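PDB 5HXA: alpha,alpha-trehalose-phosphate synthase (UDP-forming) from Burkholderia xenovorans, which belongs to glycosyltransferase family 20 and has the two-domain GT-B fold, in which two Rossmann-like domains face each other. Local coordinates for residues A[234-239]-A[377-382]; A[280-285]-A[366-371]; A[395-400]-A[409-414]. All coordinates share one frame; numbering follows the deposited sequence.

Contact 1 (A[234-239]-A[377-382]); sequences IGIYPD and AKEYVA
With CG beside its own backbone N (chi1 -59°) and every later bond extended, the side chain of Lys378 reaches from its helix to the backbone carbonyl of Ile234, while Ile236 turns CG1 into the position between its backbone N and carbonyl carbon (chi1 63°) and so sends CD1 onto the same helix. The lysine ends in a short hydrogen bond, NZ of Lys378 to O of Ile234 at 2.7 Å; the nitrogen comes in bent from the carbonyl direction, with a C=O...N angle of 144°, and tilted out of the carbonyl plane. A second acceptor, OE1 of Gln403, shares the ammonium group, so this buried charge is held by at least two oxygens. Nearer the helix, the aliphatic root of the lysine lies against the isoleucine: CD1 of Ile236 is 3.8 Å from CB of Lys378 and 3.6 Å from O of Lys378, and CG2 of Ile236 stays 4.0 Å from the same CB. In the GT-B architecture this is where the chain, having left the strand 225-231 of the N-terminal Rossmann-like domain, passes along helix 375-382 of the C-terminal one. One turn further along that helix, the methyl of Ala382 receives CD1 of Ile236 at 3.7 Å and CB of Pro238 at 3.8 Å, and it also touches the carbonyl O of Pro238 at 3.5 Å. Pro238 opens helix 238-247, with Tyr237 at its N-cap position, and here the start of this helix meets the end of helix 375-382. Glu379 adds the flank of its CG to CG2 of Ile236, its carboxylate being engaged by Arg351, and Ile241 of helix 238-247 covers Ile236, Glu379 and Ala382 alike.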
ATOM      1  N   ILE A 234       4.870  19.241 -12.401  1.00 20.27           N
ATOM      2  CA  ILE A 234       4.663  19.623 -13.791  1.00 22.09           C
ATOM      3  C   ILE A 234       3.433  20.519 -13.893  1.00 23.13           C
ATOM      4  O   ILE A 234       2.416  20.305 -13.216  1.00 21.93           O
ATOM      5  CB  ILE A 234       4.564  18.376 -14.695  1.00 23.89           C
ATOM      6  CG1 ILE A 234       4.628  18.775 -16.171  1.00 31.94           C
ATOM      7  CG2 ILE A 234       3.285  17.597 -14.450  1.00 24.74           C
ATOM      8  CD1 ILE A 234       4.779  17.582 -17.113  1.00 32.51           C
ATOM      9  N   GLY A 235       3.539  21.567 -14.708  1.00 23.42           N
ATOM     10  CA  GLY A 235       2.475  22.526 -14.873  1.00 20.17           C
ATOM     11  C   GLY A 235       1.847  22.470 -16.254  1.00 22.95           C
ATOM     12  O   GLY A 235       2.065  21.544 -17.038  1.00 23.01           O
ATOM     13  N   ILE A 236       1.037  23.488 -16.535  1.00 19.55           N
ATOM     14  CA  ILE A 236       0.383  23.667 -17.822  1.00 22.95           C
ATOM     15  C   ILE A 236       0.645  25.095 -18.286  1.00 25.20           C
ATOM     16  O   ILE A 236       1.335  25.858 -17.619  1.00 21.89           O
ATOM     17  CB  ILE A 236      -1.135  23.393 -17.752  1.00 22.85           C
ATOM     18  CG1 ILE A 236      -1.819  24.401 -16.824  1.00 17.15           C
ATOM     19  CG2 ILE A 236      -1.408  21.961 -17.294  1.00 20.94           C
ATOM     20  CD1 ILE A 236      -3.344  24.376 -16.922  1.00 22.37           C
ATOM     21  N   TYR A 237       0.081  25.448 -19.444  1.00 20.48           N
ATOM     22  CA  TYR A 237      -0.003  26.834 -19.894  1.00 22.89           C
ATOM     23  C   TYR A 237      -1.451  27.275 -19.741  1.00 20.87           C
ATOM     24  O   TYR A 237      -2.251  27.127 -20.677  1.00 20.40           O
ATOM     25  CB  TYR A 237       0.465  26.979 -21.344  1.00 29.11           C
ATOM     26  CG  TYR A 237       1.954  26.746 -21.524  1.00 29.92           C
ATOM     27  CD1 TYR A 237       2.883  27.585 -20.921  1.00 30.17           C
ATOM     28  CD2 TYR A 237       2.427  25.686 -22.294  1.00 33.21           C
ATOM     29  CE1 TYR A 237       4.250  27.381 -21.081  1.00 33.50           C
ATOM     30  CE2 TYR A 237       3.796  25.473 -22.462  1.00 33.10           C
ATOM     31  CZ  TYR A 237       4.699  26.323 -21.850  1.00 35.26           C
ATOM     32  OH  TYR A 237       6.051  26.120 -22.008  1.00 41.26           O
ATOM     33  N   PRO A 238      -1.839  27.839 -18.590  1.00 23.04           N
ATOM     34  CA  PRO A 238      -3.281  28.016 -18.312  1.00 19.74           C
ATOM     35  C   PRO A 238      -3.970  28.989 -19.253  1.00 24.38           C
ATOM     36  O   PRO A 238      -5.138  28.784 -19.602  1.00 23.08           O
ATOM     37  CB  PRO A 238      -3.312  28.534 -16.859  1.00 25.82           C
ATOM     38  CG  PRO A 238      -1.887  28.565 -16.379  1.00 25.86           C
ATOM     39  CD  PRO A 238      -0.974  28.422 -17.549  1.00 24.89           C
ATOM     40  N   ASP A 239      -3.292  30.057 -19.672  1.00 23.99           N
ATOM     41  CA  ASP A 239      -3.955  31.003 -20.561  1.00 27.46           C
ATOM     42  C   ASP A 239      -4.053  30.473 -21.989  1.00 25.97           C
ATOM     43  O   ASP A 239      -5.003  30.810 -22.710  1.00 24.88           O
ATOM     44  CB  ASP A 239      -3.233  32.353 -20.521  1.00 33.76           C
ATOM     45  CG  ASP A 239      -3.322  33.018 -19.147  1.00 42.12           C
ATOM     46  OD1 ASP A 239      -4.410  32.985 -18.525  1.00 44.16           O
ATOM     47  OD2 ASP A 239      -2.305  33.566 -18.687  1.00 45.26           O
ATOM     48  N   ALA A 377      -6.989  17.949 -13.837  1.00 17.81           N
ATOM     49  CA  ALA A 377      -7.505  18.919 -12.871  1.00 19.50           C
ATOM     50  C   ALA A 377      -7.086  20.340 -13.233  1.00 17.25           C
ATOM     51  O   ALA A 377      -7.896  21.276 -13.154  1.00 19.08           O
ATOM     52  CB  ALA A 377      -7.026  18.576 -11.459  1.00 21.79           C
ATOM     53  N   LYS A 378      -5.816  20.525 -13.614  1.00 19.24           N
ATOM     54  CA  LYS A 378      -5.344  21.855 -13.994  1.00 18.10           C
ATOM     55  C   LYS A 378      -5.998  22.314 -15.294  1.00 19.89           C
ATOM     56  O   LYS A 378      -6.438  23.465 -15.404  1.00 18.73           O
ATOM     57  CB  LYS A 378      -3.820  21.850 -14.123  1.00 18.78           C
ATOM     58  CG  LYS A 378      -3.092  21.442 -12.828  1.00 20.19           C
ATOM     59  CD  LYS A 378      -1.591  21.724 -12.880  1.00 19.21           C
ATOM     60  CE  LYS A 378      -0.928  21.276 -11.563  1.00 20.80           C
ATOM     61  NZ  LYS A 378       0.551  21.467 -11.572  1.00 26.26           N
ATOM     62  N   GLU A 379      -6.097  21.410 -16.278  1.00 16.49           N
ATOM     63  CA  GLU A 379      -6.710  21.749 -17.560  1.00 20.44           C
ATOM     64  C   GLU A 379      -8.182  22.104 -17.403  1.00 20.12           C
ATOM     65  O   GLU A 379      -8.667  23.049 -18.042  1.00 17.27           O
ATOM     66  CB  GLU A 379      -6.550  20.579 -18.538  1.00 17.25           C
ATOM     67  CG  GLU A 379      -5.104  20.293 -18.874  1.00 24.15           C
ATOM     68  CD  GLU A 379      -4.912  18.954 -19.567  1.00 28.75           C
ATOM     69  OE1 GLU A 379      -5.855  18.140 -19.583  1.00 28.86           O
ATOM     70  OE2 GLU A 379      -3.809  18.726 -20.088  1.00 34.79           O
ATOM     71  N   TYR A 380      -8.911  21.346 -16.574  1.00 16.62           N
ATOM     72  CA  TYR A 380     -10.324  21.637 -16.337  1.00 17.50           C
ATOM     73  C   TYR A 380     -10.501  23.059 -15.835  1.00 18.07           C
ATOM     74  O   TYR A 380     -11.381  23.795 -16.307  1.00 17.86           O
ATOM     75  CB  TYR A 380     -10.941  20.658 -15.313  1.00 14.98           C
ATOM     76  CG  TYR A 380     -12.337  21.120 -14.922  1.00 17.20           C
ATOM     77  CD1 TYR A 380     -13.433  20.853 -15.745  1.00 18.15           C
ATOM     78  CD2 TYR A 380     -12.551  21.877 -13.767  1.00 18.33           C
ATOM     79  CE1 TYR A 380     -14.709  21.313 -15.418  1.00 15.11           C
ATOM     80  CE2 TYR A 380     -13.823  22.347 -13.428  1.00 18.29           C
ATOM     81  CZ  TYR A 380     -14.895  22.068 -14.264  1.00 21.71           C
ATOM     82  OH  TYR A 380     -16.145  22.540 -13.942  1.00 20.43           O
ATOM     83  N   VAL A 381      -9.692  23.453 -14.848  1.00 16.98           N
ATOM     84  CA  VAL A 381      -9.829  24.788 -14.265  1.00 17.69           C
ATOM     85  C   VAL A 381      -9.464  25.856 -15.287  1.00 21.50           C
ATOM     86  O   VAL A 381     -10.210  26.823 -15.487  1.00 19.15           O
ATOM     87  CB  VAL A 381      -8.984  24.907 -12.984  1.00 15.91           C
ATOM     88  CG1 VAL A 381      -9.019  26.357 -12.440  1.00 16.03           C
ATOM     89  CG2 VAL A 381      -9.510  23.934 -11.928  1.00 17.12           C
ATOM     90  N   ALA A 382      -8.324  25.687 -15.970  1.00 17.06           N
ATOM     91  CA  ALA A 382      -7.886  26.698 -16.924  1.00 18.73           C
ATOM     92  C   ALA A 382      -8.822  26.805 -18.124  1.00 18.68           C
ATOM     93  O   ALA A 382      -8.841  27.849 -18.783  1.00 19.84           O
ATOM     94  CB  ALA A 382      -6.457  26.410 -17.399  1.00 19.07           C
TER

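Contact 2 (A[280-285]-A[366-371]); sequences VERFQA and VTPLRD
Val366 meets helix 279-292 through its backbone: its CA lies over one face of the Arg282 guanidinium, 4.0 Å above the plane and displaced toward the rim, while its CB is directed away from the helix. Thr367 follows with the closest approach. Its backbone N stands over the centre of that same face, 3.5 Å above the plane, and it is a buried amide with no partner in the model. The hydroxyl is turned between the backbone N and the carbonyl carbon (chi1 59°), which sets OG1 against the arginine stem, 3.2 Å from CG of Arg282; OG1 is also 3.5 Å from NE of Arg282, but the angle is too poor for a hydrogen bond. The two side chains thus run past each other in opposite directions. At Pro368 the tip of the guanidinium comes obliquely to the proline nitrogen, which has no hydrogen to share, with NH2 of Arg282 3.5 Å from N of Pro368 and 3.9 Å from CD of Pro368. NH1 and NH2 are hydrogen-bonded elsewhere: NH1 to OG of Ser269, NH2 to the carboxylate of Asp271, a salt bridge, and to the carbonyl of Lys277; these bonds fix the rotation of the group. Leu369 then reaches back with one methyl, its CD1 4.0 Å from OE2 of Glu281, the two side chains crossing at about a right angle; the bend of the glutamate at chi2 (81°) turns its carboxylate to this methyl. The loop follows the C-terminal end of strand 363-366 in the parallel sheet, as in the Rossmann-like domains of GT-B proteins, and leads to helix 375-382; strand 391-395 lies beside Val366 and Thr367, while helices 279-292 and 415-426 cover it, Leu415 packing on Glu281 and Met418 on Thr367.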
ATOM      1  N   VAL A 280     -14.763   3.439 -10.399  1.00 23.06           N
ATOM      2  CA  VAL A 280     -15.893   2.827  -9.700  1.00 24.10           C
ATOM      3  C   VAL A 280     -16.323   3.693  -8.518  1.00 28.21           C
ATOM      4  O   VAL A 280     -17.519   3.925  -8.298  1.00 23.49           O
ATOM      5  CB  VAL A 280     -15.539   1.397  -9.244  1.00 27.44           C
ATOM      6  CG1 VAL A 280     -16.560   0.908  -8.238  1.00 26.05           C
ATOM      7  CG2 VAL A 280     -15.482   0.443 -10.442  1.00 30.26           C
ATOM      8  N   GLU A 281     -15.356   4.180  -7.737  1.00 21.82           N
ATOM      9  CA  GLU A 281     -15.685   5.051  -6.616  1.00 18.29           C
ATOM     10  C   GLU A 281     -16.325   6.344  -7.102  1.00 18.60           C
ATOM     11  O   GLU A 281     -17.244   6.868  -6.463  1.00 19.55           O
ATOM     12  CB  GLU A 281     -14.430   5.353  -5.789  1.00 20.28           C
ATOM     13  CG  GLU A 281     -13.880   4.152  -4.982  1.00 20.89           C
ATOM     14  CD  GLU A 281     -13.040   3.185  -5.813  1.00 29.89           C
ATOM     15  OE1 GLU A 281     -12.875   3.402  -7.033  1.00 30.11           O
ATOM     16  OE2 GLU A 281     -12.542   2.200  -5.239  1.00 34.49           O
ATOM     17  N   ARG A 282     -15.834   6.892  -8.217  1.00 20.24           N
ATOM     18  CA  ARG A 282     -16.455   8.089  -8.777  1.00 20.42           C
ATOM     19  C   ARG A 282     -17.929   7.850  -9.079  1.00 18.85           C
ATOM     20  O   ARG A 282     -18.780   8.679  -8.737  1.00 16.94           O
ATOM     21  CB  ARG A 282     -15.717   8.544 -10.041  1.00 23.06           C
ATOM     22  CG  ARG A 282     -14.730   9.644  -9.747  1.00 30.70           C
ATOM     23  CD  ARG A 282     -14.013  10.069 -10.968  1.00 29.89           C
ATOM     24  NE  ARG A 282     -12.596   9.787 -10.854  1.00 22.52           N
ATOM     25  CZ  ARG A 282     -11.702  10.269 -11.693  1.00 26.47           C
ATOM     26  NH1 ARG A 282     -12.106  11.052 -12.689  1.00 23.82           N
ATOM     27  NH2 ARG A 282     -10.418   9.978 -11.539  1.00 30.70           N
ATOM     28  N   PHE A 283     -18.244   6.718  -9.727  1.00 15.46           N
ATOM     29  CA  PHE A 283     -19.642   6.398 -10.031  1.00 17.64           C
ATOM     30  C   PHE A 283     -20.453   6.219  -8.757  1.00 17.99           C
ATOM     31  O   PHE A 283     -21.597   6.681  -8.667  1.00 18.68           O
ATOM     32  CB  PHE A 283     -19.742   5.118 -10.867  1.00 14.26           C
ATOM     33  CG  PHE A 283     -19.293   5.264 -12.304  1.00 19.39           C
ATOM     34  CD1 PHE A 283     -18.601   6.383 -12.732  1.00 13.90           C
ATOM     35  CD2 PHE A 283     -19.560   4.256 -13.223  1.00 20.57           C
ATOM     36  CE1 PHE A 283     -18.189   6.501 -14.070  1.00 17.40           C
ATOM     37  CE2 PHE A 283     -19.158   4.373 -14.559  1.00 21.03           C
ATOM     38  CZ  PHE A 283     -18.461   5.493 -14.971  1.00 21.53           C
ATOM     39  N   GLN A 284     -19.882   5.526  -7.767  1.00 16.97           N
ATOM     40  CA  GLN A 284     -20.633   5.230  -6.552  1.00 19.38           C
ATOM     41  C   GLN A 284     -20.919   6.488  -5.736  1.00 15.08           C
ATOM     42  O   GLN A 284     -21.972   6.585  -5.097  1.00 19.28           O
ATOM     43  CB  GLN A 284     -19.877   4.198  -5.725  1.00 16.14           C
ATOM     44  CG  GLN A 284     -20.020   2.795  -6.325  1.00 20.31           C
ATOM     45  CD  GLN A 284     -19.188   1.766  -5.598  1.00 32.06           C
ATOM     46  OE1 GLN A 284     -18.407   2.098  -4.704  1.00 32.72           O
ATOM     47  NE2 GLN A 284     -19.344   0.504  -5.984  1.00 31.80           N
ATOM     48  N   ALA A 285     -19.994   7.454  -5.720  1.00 15.86           N
ATOM     49  CA  ALA A 285     -20.285   8.691  -4.993  1.00 19.50           C
ATOM     50  C   ALA A 285     -21.322   9.531  -5.732  1.00 19.75           C
ATOM     51  O   ALA A 285     -22.107  10.247  -5.097  1.00 18.59           O
ATOM     52  CB  ALA A 285     -19.004   9.501  -4.763  1.00 15.46           C
ATOM     53  N   VAL A 366     -12.379  15.033 -10.499  1.00 18.12           N
ATOM     54  CA  VAL A 366     -11.035  14.496 -10.704  1.00 17.32           C
ATOM     55  C   VAL A 366     -10.526  13.901  -9.396  1.00 14.19           C
ATOM     56  O   VAL A 366      -9.801  14.562  -8.648  1.00 16.81           O
ATOM     57  CB  VAL A 366     -10.071  15.590 -11.223  1.00 18.72           C
ATOM     58  CG1 VAL A 366      -8.731  14.974 -11.606  1.00 18.83           C
ATOM     59  CG2 VAL A 366     -10.673  16.331 -12.443  1.00 14.95           C
ATOM     60  N   THR A 367     -10.901  12.652  -9.092  1.00 14.69           N
ATOM     61  CA  THR A 367     -10.624  12.068  -7.780  1.00 15.98           C
ATOM     62  C   THR A 367      -9.930  10.716  -7.898  1.00 21.36           C
ATOM     63  O   THR A 367     -10.416   9.705  -7.371  1.00 20.94           O
ATOM     64  CB  THR A 367     -11.914  11.955  -6.962  1.00 19.60           C
ATOM     65  OG1 THR A 367     -12.870  11.148  -7.659  1.00 17.58           O
ATOM     66  CG2 THR A 367     -12.519  13.327  -6.751  1.00 14.68           C
ATOM     67  N   PRO A 368      -8.756  10.669  -8.543  1.00 19.38           N
ATOM     68  CA  PRO A 368      -8.015   9.406  -8.604  1.00 18.35           C
ATOM     69  C   PRO A 368      -7.587   8.936  -7.219  1.00 18.47           C
ATOM     70  O   PRO A 368      -7.358   9.732  -6.306  1.00 17.21           O
ATOM     71  CB  PRO A 368      -6.799   9.746  -9.475  1.00 21.52           C
ATOM     72  CG  PRO A 368      -6.589  11.220  -9.258  1.00 22.71           C
ATOM     73  CD  PRO A 368      -7.980  11.786  -9.134  1.00 17.72           C
ATOM     74  N   LEU A 369      -7.458   7.613  -7.080  1.00 17.17           N
ATOM     75  CA  LEU A 369      -6.947   7.040  -5.839  1.00 16.94           C
ATOM     76  C   LEU A 369      -5.466   7.323  -5.659  1.00 23.82           C
ATOM     77  O   LEU A 369      -4.994   7.445  -4.525  1.00 19.96           O
ATOM     78  CB  LEU A 369      -7.196   5.523  -5.814  1.00 17.74           C
ATOM     79  CG  LEU A 369      -8.657   5.157  -6.109  1.00 24.56           C
ATOM     80  CD1 LEU A 369      -8.890   3.639  -6.080  1.00 22.40           C
ATOM     81  CD2 LEU A 369      -9.562   5.854  -5.114  1.00 20.58           C
ATOM     82  N   ARG A 370      -4.711   7.388  -6.754  1.00 18.73           N
ATOM     83  CA  ARG A 370      -3.283   7.667  -6.703  1.00 19.25           C
ATOM     84  C   ARG A 370      -2.906   8.221  -8.073  1.00 29.14           C
ATOM     85  O   ARG A 370      -3.230   7.603  -9.086  1.00 20.67           O
ATOM     86  CB  ARG A 370      -2.500   6.382  -6.361  1.00 25.88           C
ATOM     87  CG  ARG A 370      -1.132   6.555  -5.770  1.00 37.74           C
ATOM     88  CD  ARG A 370      -1.155   7.360  -4.480  1.00 31.47           C
ATOM     89  NE  ARG A 370      -1.557   6.604  -3.292  1.00 35.31           N
ATOM     90  CZ  ARG A 370      -1.144   6.909  -2.062  1.00 36.54           C
ATOM     91  NH1 ARG A 370      -0.312   7.925  -1.889  1.00 25.49           N
ATOM     92  NH2 ARG A 370      -1.542   6.196  -1.011  1.00 37.22           N
ATOM     93  N   ASP A 371      -2.286   9.403  -8.108  1.00 19.03           N
ATOM     94  CA  ASP A 371      -1.863  10.014  -9.368  1.00 19.84           C
ATOM     95  C   ASP A 371      -0.618  10.856  -9.110  1.00 22.50           C
ATOM     96  O   ASP A 371      -0.603  11.655  -8.171  1.00 23.21           O
ATOM     97  CB  ASP A 371      -2.987  10.878  -9.958  1.00 17.73           C
ATOM     98  CG  ASP A 371      -2.873  11.052 -11.469  1.00 39.87           C
ATOM     99  OD1 ASP A 371      -1.747  11.245 -11.986  1.00 43.17           O
ATOM    100  OD2 ASP A 371      -3.927  11.017 -12.135  1.00 32.56           O
TER

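Contact 3 (A[395-400]-A[409-414]); sequences SQFAGA and VVNPFD. With EDO (1,2-ethanediol), chain D.
Phe397 and Phe413 pack as an offset edge-to-face pair: the edge of Phe413 is directed toward the face of Phe397, with centroids 5.9 Å apart and planes at 85°. At the edge of the Phe397 ring lie CD of Pro412, 3.6 Å from CD2 of Phe397, and OD1 of Asn411, 3.7 Å from CE2 of Phe397. The amides of Gln396 and Asn411 cross with their planes 39° apart; their nitrogens, NE2 of Gln396 and ND2 of Asn411, are 3.3 Å apart but, both being donors, are not bonded. OD1 of Asn411 accepts from N of Phe413, an Asx turn; OG of Ser395, swung opposite its backbone N (chi1 167°), accepts from N of Phe397, an ST turn, and is hydrogen-bonded to O of Pro368. Between the backbones, N of Gln396 donates to O of Val410 at 2.8 Å. A 1,2-ethanediol, probably from the crystallisation liquor, lies by Val409 and bonds to the carbonyl of Gln396, while Arg173 of the second subunit packs on Phe397 and Asn411. Parallel strands 391-395 and 408-410 thus end side by side in turns, among the loops at the C-terminal strand ends characteristic of a Rossmann-like domain.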
ATOM      1  N   SER A 395      -9.133  14.847  -5.676  1.00 16.75           N
ATOM      2  CA  SER A 395      -8.620  13.879  -4.712  1.00 15.88           C
ATOM      3  C   SER A 395      -7.395  14.412  -3.985  1.00 16.06           C
ATOM      4  O   SER A 395      -6.522  15.037  -4.585  1.00 15.94           O
ATOM      5  CB  SER A 395      -8.232  12.578  -5.424  1.00 15.11           C
ATOM      6  OG  SER A 395      -7.468  11.762  -4.560  1.00 25.21           O
ATOM      7  N   GLN A 396      -7.290  14.101  -2.696  1.00 16.30           N
ATOM      8  CA  GLN A 396      -6.058  14.477  -2.012  1.00 19.57           C
ATOM      9  C   GLN A 396      -4.874  13.606  -2.419  1.00 29.37           C
ATOM     10  O   GLN A 396      -3.754  13.873  -1.979  1.00 28.86           O
ATOM     11  CB  GLN A 396      -6.259  14.428  -0.490  1.00 22.18           C
ATOM     12  CG  GLN A 396      -6.816  13.156   0.070  1.00 39.53           C
ATOM     13  CD  GLN A 396      -7.394  13.348   1.478  1.00 38.20           C
ATOM     14  OE1 GLN A 396      -7.786  14.449   1.863  1.00 54.41           O
ATOM     15  NE2 GLN A 396      -7.431  12.280   2.243  1.00 48.13           N
ATOM     16  N   PHE A 397      -5.078  12.583  -3.250  1.00 20.52           N
ATOM     17  CA  PHE A 397      -3.986  11.719  -3.684  1.00 24.56           C
ATOM     18  C   PHE A 397      -3.582  11.965  -5.138  1.00 24.57           C
ATOM     19  O   PHE A 397      -2.860  11.144  -5.714  1.00 23.18           O
ATOM     20  CB  PHE A 397      -4.374  10.253  -3.484  1.00 21.57           C
ATOM     21  CG  PHE A 397      -4.701   9.896  -2.046  1.00 27.88           C
ATOM     22  CD1 PHE A 397      -3.695   9.599  -1.145  1.00 37.86           C
ATOM     23  CD2 PHE A 397      -6.016   9.859  -1.607  1.00 23.49           C
ATOM     24  CE1 PHE A 397      -3.990   9.267   0.174  1.00 40.22           C
ATOM     25  CE2 PHE A 397      -6.317   9.526  -0.289  1.00 23.50           C
ATOM     26  CZ  PHE A 397      -5.298   9.233   0.600  1.00 26.79           C
ATOM     27  N   ALA A 398      -4.033  13.065  -5.739  1.00 16.44           N
ATOM     28  CA  ALA A 398      -3.760  13.357  -7.145  1.00 16.33           C
ATOM     29  C   ALA A 398      -2.469  14.140  -7.365  1.00 31.96           C
ATOM     30  O   ALA A 398      -2.133  14.438  -8.514  1.00 48.26           O
ATOM     31  CB  ALA A 398      -4.930  14.127  -7.763  1.00 18.96           C
ATOM     32  N   GLY A 399      -1.748  14.487  -6.314  1.00 28.22           N
ATOM     33  CA  GLY A 399      -0.500  15.213  -6.474  1.00 29.49           C
ATOM     34  C   GLY A 399      -0.713  16.699  -6.691  1.00 37.80           C
ATOM     35  O   GLY A 399       0.133  17.508  -6.317  1.00 28.80           O
ATOM     36  N   ALA A 400      -1.855  17.078  -7.268  1.00 42.28           N
ATOM     37  CA  ALA A 400      -2.094  18.453  -7.690  1.00 36.07           C
ATOM     38  C   ALA A 400      -2.766  19.328  -6.625  1.00 44.27           C
ATOM     39  O   ALA A 400      -2.880  20.538  -6.841  1.00 37.46           O
ATOM     40  CB  ALA A 400      -2.928  18.463  -8.981  1.00 32.41           C
ATOM     41  N   VAL A 409     -11.272  19.654  -2.009  1.00 18.88           N
ATOM     42  CA  VAL A 409     -10.371  18.518  -1.892  1.00 18.33           C
ATOM     43  C   VAL A 409     -11.048  17.450  -1.049  1.00 20.44           C
ATOM     44  O   VAL A 409     -11.614  17.750   0.008  1.00 17.22           O
ATOM     45  CB  VAL A 409      -9.025  18.950  -1.283  1.00 18.95           C
ATOM     46  CG1 VAL A 409      -8.107  17.749  -1.075  1.00 19.09           C
ATOM     47  CG2 VAL A 409      -8.353  19.975  -2.197  1.00 20.09           C
ATOM     48  N   VAL A 410     -10.997  16.199  -1.520  1.00 16.23           N
ATOM     49  CA  VAL A 410     -11.696  15.094  -0.875  1.00 15.71           C
ATOM     50  C   VAL A 410     -10.804  13.861  -0.794  1.00 18.59           C
ATOM     51  O   VAL A 410      -9.845  13.690  -1.554  1.00 18.08           O
ATOM     52  CB  VAL A 410     -13.017  14.733  -1.606  1.00 17.48           C
ATOM     53  CG1 VAL A 410     -14.002  15.914  -1.563  1.00 18.47           C
ATOM     54  CG2 VAL A 410     -12.745  14.286  -3.057  1.00 16.69           C
ATOM     55  N   ASN A 411     -11.140  13.001   0.164  1.00 17.02           N
ATOM     56  CA  ASN A 411     -10.545  11.678   0.276  1.00 18.23           C
ATOM     57  C   ASN A 411     -11.405  10.727  -0.550  1.00 21.10           C
ATOM     58  O   ASN A 411     -12.568  10.493  -0.191  1.00 21.60           O
ATOM     59  CB  ASN A 411     -10.512  11.243   1.733  1.00 17.75           C
ATOM     60  CG  ASN A 411      -9.791   9.921   1.938  1.00 22.34           C
ATOM     61  OD1 ASN A 411      -9.701   9.089   1.024  1.00 21.28           O
ATOM     62  ND2 ASN A 411      -9.290   9.717   3.139  1.00 20.21           N
ATOM     63  N   PRO A 412     -10.905  10.177  -1.664  1.00 19.17           N
ATOM     64  CA  PRO A 412     -11.775   9.347  -2.515  1.00 19.99           C
ATOM     65  C   PRO A 412     -12.185   8.043  -1.850  1.00 20.73           C
ATOM     66  O   PRO A 412     -13.105   7.378  -2.351  1.00 24.72           O
ATOM     67  CB  PRO A 412     -10.917   9.104  -3.771  1.00 15.00           C
ATOM     68  CG  PRO A 412      -9.503   9.132  -3.242  1.00 21.63           C
ATOM     69  CD  PRO A 412      -9.521  10.227  -2.164  1.00 20.97           C
ATOM     70  N   PHE A 413     -11.548   7.655  -0.744  1.00 19.71           N
ATOM     71  CA  PHE A 413     -12.005   6.489   0.009  1.00 25.32           C
ATOM     72  C   PHE A 413     -13.221   6.794   0.879  1.00 29.42           C
ATOM     73  O   PHE A 413     -13.681   5.906   1.601  1.00 28.88           O
ATOM     74  CB  PHE A 413     -10.865   5.943   0.882  1.00 22.90           C
ATOM     75  CG  PHE A 413      -9.707   5.410   0.086  1.00 34.45           C
ATOM     76  CD1 PHE A 413      -8.709   6.261  -0.372  1.00 25.46           C
ATOM     77  CD2 PHE A 413      -9.628   4.063  -0.233  1.00 50.61           C
ATOM     78  CE1 PHE A 413      -7.647   5.771  -1.129  1.00 23.67           C
ATOM     79  CE2 PHE A 413      -8.569   3.569  -0.983  1.00 52.82           C
ATOM     80  CZ  PHE A 413      -7.579   4.429  -1.434  1.00 30.92           C
ATOM     81  N   ASP A 414     -13.726   8.026   0.845  1.00 19.43           N
ATOM     82  CA  ASP A 414     -14.872   8.475   1.633  1.00 22.26           C
ATOM     83  C   ASP A 414     -15.978   8.823   0.635  1.00 21.35           C
ATOM     84  O   ASP A 414     -16.062   9.958   0.159  1.00 18.33           O
ATOM     85  CB  ASP A 414     -14.483   9.686   2.528  1.00 22.05           C
ATOM     86  CG  ASP A 414     -15.558  10.044   3.540  1.00 20.96           C
ATOM     87  OD1 ASP A 414     -16.718   9.629   3.364  1.00 21.52           O
ATOM     88  OD2 ASP A 414     -15.235  10.746   4.516  1.00 22.18           O
TER
HETATM   89  C1  EDO D 503      -3.019  16.862  -0.291  1.00 64.10           C
HETATM   90  O1  EDO D 503      -2.721  16.559  -1.664  1.00 59.78           O
HETATM   91  C2  EDO D 503      -4.465  17.330  -0.140  1.00 59.08           C
HETATM   92  O2  EDO D 503      -4.559  18.584   0.554  1.00 54.12           O

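Contacts 2 and 3 are neighbours, their centres about 8 Å apart, whereas the centre of contact 1 lies about 20 Å and 18 Å from theirs. The parallel sheet relates them: strands 363-366, 391-395 and 408-410 are adjacent in it, and their C-terminal ends supply the loops of contacts 2 and 3, with helix 279-292 packed on that of contact 2; Asp371 N meets Phe397 O at 3.0 Å. Helix 375-382 of contact 1 follows the loop of contact 2, and Ala377 packs on Val366. Along the chain contact 2 is nested inside contact 1, and contact 3 comes after both. Contact 1 probably joins the segment between the two domains to the domain holding contacts 2 and 3.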